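Local coordinates for restriction endonuclease THAI (Thermoplasma acidophilum, PDB 3NDH), which binds its specific substrate DNA with intercalation but without base flipping and, as a restriction endonuclease of the PD-(D/E)XK clan, probably cleaves it in a metal-dependent reaction, at residues A[136-141]-A[150-155]; A[18-23]-A[68-73]. All coordinates share one frame; numbering follows the deposited sequence. Where two conformers were deposited one is given.

Contact 1: residues A[136-141]-A[150-155]; sequences LILVHI and YYIPDY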
loop_
_atom_site.group_PDB
_atom_site.type_symbol
_atom_site.label_atom_id
_atom_site.label_comp_id
_atom_site.label_asym_id
_atom_site.label_seq_id
_atom_site.Cartn_x
_atom_site.Cartn_y
_atom_site.Cartn_z
ATOM N N LEU A 136 21.304 3.293 -2.553
ATOM C CA LEU A 136 20.013 3.902 -2.284
ATOM C C LEU A 136 19.722 4.992 -3.310
ATOM O O LEU A 136 20.572 5.841 -3.590
ATOM C CB LEU A 136 20.030 4.502 -0.880
ATOM C CG LEU A 136 18.893 5.408 -0.421
ATOM C CD1 LEU A 136 17.564 4.666 -0.420
ATOM C CD2 LEU A 136 19.198 5.959 0.967
ATOM N N ILE A 137 18.521 4.931 -3.900
ATOM C CA ILE A 137 17.946 6.040 -4.660
ATOM C C ILE A 137 16.839 6.624 -3.777
ATOM O O ILE A 137 15.851 5.958 -3.477
ATOM C CB ILE A 137 17.371 5.627 -6.024
ATOM C CG1 ILE A 137 18.485 5.081 -6.925
ATOM C CG2 ILE A 137 16.677 6.834 -6.705
ATOM C CD1 ILE A 137 17.965 4.485 -8.256
ATOM N N LEU A 138 17.067 7.850 -3.292
ATOM C CA LEU A 138 16.159 8.564 -2.419
ATOM C C LEU A 138 15.529 9.724 -3.171
ATOM O O LEU A 138 16.228 10.572 -3.665
ATOM C CB LEU A 138 16.912 9.086 -1.187
ATOM C CG LEU A 138 16.097 9.927 -0.199
ATOM C CD1 LEU A 138 15.093 9.102 0.537
ATOM C CD2 LEU A 138 17.040 10.660 0.777
ATOM N N VAL A 139 14.200 9.746 -3.242
ATOM C CA VAL A 139 13.504 10.868 -3.853
ATOM C C VAL A 139 12.889 11.735 -2.768
ATOM O O VAL A 139 12.018 11.305 -2.014
ATOM C CB VAL A 139 12.387 10.412 -4.797
ATOM C CG1 VAL A 139 11.882 11.608 -5.597
ATOM C CG2 VAL A 139 12.854 9.305 -5.727
ATOM N N HIS A 140 13.400 12.960 -2.689
ATOM C CA HIS A 140 12.890 13.962 -1.775
ATOM C C HIS A 140 11.903 14.850 -2.521
ATOM O O HIS A 140 12.280 15.648 -3.356
ATOM C CB HIS A 140 14.050 14.765 -1.213
ATOM C CG HIS A 140 13.637 15.968 -0.444
ATOM N ND1 HIS A 140 14.410 17.106 -0.379
ATOM C CD2 HIS A 140 12.539 16.210 0.300
ATOM C CE1 HIS A 140 13.794 18.004 0.369
ATOM N NE2 HIS A 140 12.656 17.488 0.792
ATOM N N ILE A 141 10.630 14.668 -2.171
ATOM C CA ILE A 141 9.518 15.353 -2.798
ATOM C C ILE A 141 9.175 16.551 -1.935
ATOM O O ILE A 141 9.075 16.444 -0.718
ATOM C CB ILE A 141 8.295 14.432 -2.873
ATOM C CG1 ILE A 141 8.645 13.118 -3.560
ATOM C CG2 ILE A 141 7.105 15.105 -3.567
ATOM C CD1 ILE A 141 7.611 12.047 -3.309
ATOM N N TYR A 150 18.328 11.511 -5.208
ATOM C CA TYR A 150 19.686 11.287 -4.712
ATOM C C TYR A 150 20.103 9.856 -4.921
ATOM O O TYR A 150 19.336 8.933 -4.643
ATOM C CB TYR A 150 19.744 11.586 -3.214
ATOM C CG TYR A 150 19.504 13.027 -2.868
ATOM C CD1 TYR A 150 20.564 13.863 -2.559
ATOM C CD2 TYR A 150 18.222 13.567 -2.864
ATOM C CE1 TYR A 150 20.361 15.197 -2.260
ATOM C CE2 TYR A 150 18.016 14.903 -2.576
ATOM C CZ TYR A 150 19.084 15.700 -2.257
ATOM O OH TYR A 150 18.879 17.031 -1.956
ATOM N N TYR A 151 21.335 9.691 -5.408
ATOM C CA TYR A 151 22.026 8.400 -5.442
ATOM C C TYR A 151 23.036 8.406 -4.296
ATOM O O TYR A 151 23.992 9.166 -4.315
ATOM C CB TYR A 151 22.738 8.173 -6.790
ATOM C CG TYR A 151 23.806 7.097 -6.801
ATOM C CD1 TYR A 151 23.670 5.917 -6.067
ATOM C CD2 TYR A 151 24.956 7.269 -7.553
ATOM C CE1 TYR A 151 24.668 4.955 -6.074
ATOM C CE2 TYR A 151 25.952 6.310 -7.571
ATOM C CZ TYR A 151 25.783 5.155 -6.822
ATOM O OH TYR A 151 26.783 4.185 -6.828
ATOM N N ILE A 152 22.766 7.576 -3.294
ATOM C CA ILE A 152 23.578 7.493 -2.094
ATOM C C ILE A 152 24.235 6.112 -2.101
ATOM O O ILE A 152 23.590 5.123 -1.770
ATOM C CB ILE A 152 22.718 7.707 -0.829
ATOM C CG1 ILE A 152 21.953 9.046 -0.913
ATOM C CG2 ILE A 152 23.615 7.691 0.391
ATOM C CD1 ILE A 152 20.962 9.310 0.197
ATOM N N PRO A 153 25.508 6.041 -2.513
ATOM C CA PRO A 153 26.194 4.752 -2.568
ATOM C C PRO A 153 26.197 4.016 -1.228
ATOM O O PRO A 153 26.212 4.641 -0.169
ATOM C CB PRO A 153 27.619 5.119 -2.988
ATOM C CG PRO A 153 27.501 6.436 -3.667
ATOM C CD PRO A 153 26.361 7.139 -2.987
ATOM N N ASP A 154 26.187 2.691 -1.292
ATOM C CA ASP A 154 26.349 1.871 -0.095
ATOM C C ASP A 154 27.549 2.308 0.767
ATOM O O ASP A 154 27.460 2.343 1.989
ATOM C CB ASP A 154 26.439 0.369 -0.424
ATOM C CG ASP A 154 27.486 0.009 -1.477
ATOM O OD1 ASP A 154 28.257 0.847 -1.955
ATOM O OD2 ASP A 154 27.486 -1.188 -1.866
ATOM N N TYR A 155 28.655 2.668 0.140
ATOM C CA TYR A 155 29.858 3.027 0.912
ATOM C C TYR A 155 29.712 4.364 1.653
ATOM O O TYR A 155 30.320 4.568 2.709
ATOM C CB TYR A 155 31.131 2.985 0.044
ATOM C CG TYR A 155 31.083 3.736 -1.267
ATOM C CD1 TYR A 155 31.321 5.102 -1.322
ATOM C CD2 TYR A 155 30.836 3.080 -2.460
ATOM C CE1 TYR A 155 31.297 5.785 -2.516
ATOM C CE2 TYR A 155 30.799 3.761 -3.660
ATOM C CZ TYR A 155 31.027 5.115 -3.682
ATOM O OH TYR A 155 30.995 5.790 -4.881
HETATM O O HOH W 1 16.471 18.016 -1.715
#

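Contact 2: residues A[18-23]-A[68-73]; sequences DHLKDL and SLLIYK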
loop_
_atom_site.group_PDB
_atom_site.type_symbol
_atom_site.label_atom_id
_atom_site.label_comp_id
_atom_site.label_asym_id
_atom_site.label_seq_id
_atom_site.Cartn_x
_atom_site.Cartn_y
_atom_site.Cartn_z
ATOM N N ASP A 18 30.231 2.412 -12.608
ATOM C CA ASP A 18 29.091 2.634 -11.698
ATOM C C ASP A 18 27.942 3.099 -12.580
ATOM O O ASP A 18 27.935 4.216 -13.102
ATOM C CB ASP A 18 29.465 3.653 -10.611
ATOM C CG ASP A 18 28.333 3.931 -9.639
ATOM O OD1 ASP A 18 27.175 3.661 -9.980
ATOM O OD2 ASP A 18 28.615 4.431 -8.528
ATOM N N HIS A 19 26.983 2.204 -12.769
ATOM C CA HIS A 19 25.871 2.455 -13.668
ATOM C C HIS A 19 24.990 3.584 -13.153
ATOM O O HIS A 19 24.457 4.370 -13.938
ATOM C CB HIS A 19 25.056 1.174 -13.852
ATOM C CG HIS A 19 25.796 0.099 -14.578
ATOM N ND1 HIS A 19 26.212 0.243 -15.882
ATOM C CD2 HIS A 19 26.212 -1.127 -14.184
ATOM C CE1 HIS A 19 26.855 -0.847 -16.261
ATOM N NE2 HIS A 19 26.880 -1.690 -15.245
ATOM N N LEU A 20 24.827 3.669 -11.837
ATOM C CA LEU A 20 24.018 4.743 -11.265
ATOM C C LEU A 20 24.680 6.111 -11.451
ATOM O O LEU A 20 24.005 7.100 -11.673
ATOM C CB LEU A 20 23.692 4.460 -9.805
ATOM C CG LEU A 20 22.629 3.370 -9.621
ATOM C CD1 LEU A 20 22.351 3.087 -8.151
ATOM C CD2 LEU A 20 21.322 3.721 -10.345
ATOM N N LYS A 21 26.008 6.165 -11.371
ATOM C CA LYS A 21 26.727 7.391 -11.698
ATOM C C LYS A 21 26.395 7.816 -13.125
ATOM O O LYS A 21 26.074 8.977 -13.375
ATOM C CB LYS A 21 28.233 7.191 -11.534
ATOM C CG LYS A 21 29.089 8.409 -11.864
ATOM C CD LYS A 21 30.568 8.115 -11.655
ATOM C CE LYS A 21 31.411 9.379 -11.704
ATOM N NZ LYS A 21 31.381 10.023 -13.048
ATOM N N ASP A 22 26.454 6.861 -14.047
ATOM C CA ASP A 22 26.166 7.129 -15.461
ATOM C C ASP A 22 24.741 7.653 -15.633
ATOM O O ASP A 22 24.501 8.588 -16.395
ATOM C CB ASP A 22 26.351 5.861 -16.299
ATOM C CG ASP A 22 27.787 5.391 -16.336
ATOM O OD1 ASP A 22 28.680 6.198 -16.019
ATOM O OD2 ASP A 22 28.010 4.210 -16.668
ATOM N N LEU A 23 23.797 7.074 -14.896
ATOM C CA LEU A 23 22.412 7.531 -14.941
ATOM C C LEU A 23 22.306 8.986 -14.505
ATOM O O LEU A 23 21.649 9.801 -15.166
ATOM C CB LEU A 23 21.565 6.660 -14.017
ATOM C CG LEU A 23 20.091 7.017 -13.862
ATOM C CD1 LEU A 23 19.300 6.647 -15.113
ATOM C CD2 LEU A 23 19.534 6.325 -12.641
ATOM N N SER A 68 11.326 1.972 -13.672
ATOM C CA SER A 68 11.076 2.187 -15.088
ATOM C C SER A 68 12.051 3.173 -15.719
ATOM O O SER A 68 12.388 3.049 -16.911
ATOM C CB SER A 68 9.641 2.628 -15.317
ATOM O OG SER A 68 8.747 1.601 -14.913
ATOM N N LEU A 69 12.535 4.139 -14.939
ATOM C CA LEU A 69 13.619 5.006 -15.418
ATOM C C LEU A 69 14.869 4.193 -15.697
ATOM O O LEU A 69 15.541 4.417 -16.677
ATOM C CB LEU A 69 13.902 6.114 -14.390
ATOM C CG LEU A 69 14.973 7.121 -14.775
ATOM C CD1 LEU A 69 14.524 7.979 -15.930
ATOM C CD2 LEU A 69 15.315 7.949 -13.535
ATOM N N LEU A 70 15.181 3.250 -14.816
ATOM C CA LEU A 70 16.330 2.380 -15.035
ATOM C C LEU A 70 16.133 1.531 -16.282
ATOM O O LEU A 70 17.048 1.392 -17.075
ATOM C CB LEU A 70 16.568 1.460 -13.850
ATOM C CG LEU A 70 16.727 2.126 -12.489
ATOM C CD1 LEU A 70 16.981 1.093 -11.404
ATOM C CD2 LEU A 70 17.823 3.180 -12.501
ATOM N N ILE A 71 14.942 0.975 -16.461
ATOM C CA ILE A 71 14.660 0.191 -17.687
ATOM C C ILE A 71 14.806 1.058 -18.936
ATOM O O ILE A 71 15.432 0.645 -19.926
ATOM C CB ILE A 71 13.251 -0.426 -17.667
ATOM C CG1 ILE A 71 13.119 -1.484 -16.548
ATOM C CG2 ILE A 71 12.926 -1.043 -19.023
ATOM C CD1 ILE A 71 11.687 -1.859 -16.160
ATOM N N TYR A 72 14.284 2.280 -18.868
ATOM C CA TYR A 72 14.401 3.231 -19.973
ATOM C C TYR A 72 15.856 3.425 -20.402
ATOM O O TYR A 72 16.154 3.315 -21.582
ATOM C CB TYR A 72 13.724 4.556 -19.551
ATOM C CG TYR A 72 13.958 5.721 -20.514
ATOM C CD1 TYR A 72 13.500 5.675 -21.818
ATOM C CD2 TYR A 72 14.617 6.861 -20.094
ATOM C CE1 TYR A 72 13.717 6.742 -22.687
ATOM C CE2 TYR A 72 14.833 7.918 -20.945
ATOM C CZ TYR A 72 14.381 7.856 -22.232
ATOM O OH TYR A 72 14.621 8.933 -23.082
ATOM N N LYS A 73 16.762 3.696 -19.471
ATOM C CA LYS A 73 18.147 3.923 -19.815
ATOM C C LYS A 73 18.896 2.640 -20.159
ATOM O O LYS A 73 19.656 2.610 -21.144
ATOM C CB LYS A 73 18.912 4.654 -18.714
ATOM C CG LYS A 73 20.395 4.803 -19.076
ATOM C CD LYS A 73 21.070 5.856 -18.270
ATOM C CE LYS A 73 22.531 5.981 -18.606
ATOM N NZ LYS A 73 22.811 6.461 -19.983
#

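Contact 1: residues A[136-141]-A[150-155]
Leu136 runs abreast of Ile152, and its CD2 stands 3.9 Å from CD1 of Ile152. That same CD1 also meets CD2 of Leu138, which comes at it on a slant, 4.2 Å away, so one isoleucine methyl touches two leucines. Beneath them the backbones pair as an antiparallel hairpin. The straightest bond runs from Ile152 N to Leu136 O, 2.8 Å with 176° at the hydrogen and the donor in the carbonyl plane; the return bond, Leu136 N to Ile152 O, is tilted 33° from its carbonyl plane. Leu138 and Tyr150 form the second hydrogen-bonded pair. The Tyr150 ring turns its edge to Leu138 O, CD2 lying 3.7 Å from that oxygen. With CG beside the backbone N (chi1 -66°), Tyr150 leans back toward the neighbouring strand at His140, where a water bridges Tyr150 OH and His140 ND1 at 2.6 Å from each. Helix 186-194 covers the face of Leu138, Tyr150 and Ile152. Held at ND1 by the water and at NE2 by the carbonyl of Gly106, the His140 imidazole is gripped at both nitrogens, which probably limits its rotation within this part of the central sheet.

Contact 2: residues A[18-23]-A[68-73]
Leu23 presses its CD2 against CD2 of Leu70, 3.6 Å away, the two side chains nearly perpendicular. This is the tight part of the contact. Leu20 adds its own CD2 to the same Leu70 methyl at 4.1 Å, so Leu70 CD2 receives one branch from each of two leucines a helical turn apart. In Leu23, CG opposite the backbone N (chi1 177°) carries the fork across to helix 58-74, and chi2 (73°) then splays the methyls, CD2 to Leu70 and CD1 to within 3.7 Å of Lys73 CD and 4.4 Å of Leu69 CG. The Lys73 stem belongs to this tight part as well: it and Leu23 run antiparallel past one another, and Lys73 CE comes to 3.9 Å from Asp22 O. Strand residues Leu94 and Ile99 reach Leu20, while Val92 and Ile99 reach Leu70, and Ile29 of helix 27-46 touches both Leu23 and Leu69.

Residues 19-23 and 68-73 meet almost perpendicularly, at 88°, with their axes 11.5 Å apart. They belong to helix 19-25 and the long helix 58-74 beside the central sheet, and side chains bridge the gap, Lys73 reaching as far as the backbone of the other helix. The start of the shorter helix carries an Asx motif, in which Asp18 OD1 accepts from Lys21 N, met from above the carboxylate plane.

Toward solvent the packing is looser. Asp22 is exposed: its CB lies 4.5 Å from Lys73 CE, and its OD2 stays 6.6 Å from Lys73 NZ, too far for a direct ion pair. The lysine chain bends at its end, and the ammonium forms a salt bridge with Asp26, just beyond helix 19-25. Trp222 of the second subunit also packs on Leu69 and on Tyr72.

Contact 1 lies in the central sheet, its centre about 8 Å from that of the chain, and comes within about 4 Å of the bound DNA at its nearest atom; contact 2 is farther out, its centre about 15 Å from that of the chain and its nearest atom about 13 Å from the DNA. Both are largely buried, yet backbone hydrogen bonds dominate the strand pairing, whereas the helix pair relies on leucine methyls and a lysine stem. Strand 97-105 neighbours both. The contacts meet directly: Tyr151 OH is 2.5 Å from Asp18 OD2, a probable hydrogen bond, Tyr151 CE1 packs on Leu20 CD1, and Ile137 CD1 reaches Leu20 CD2.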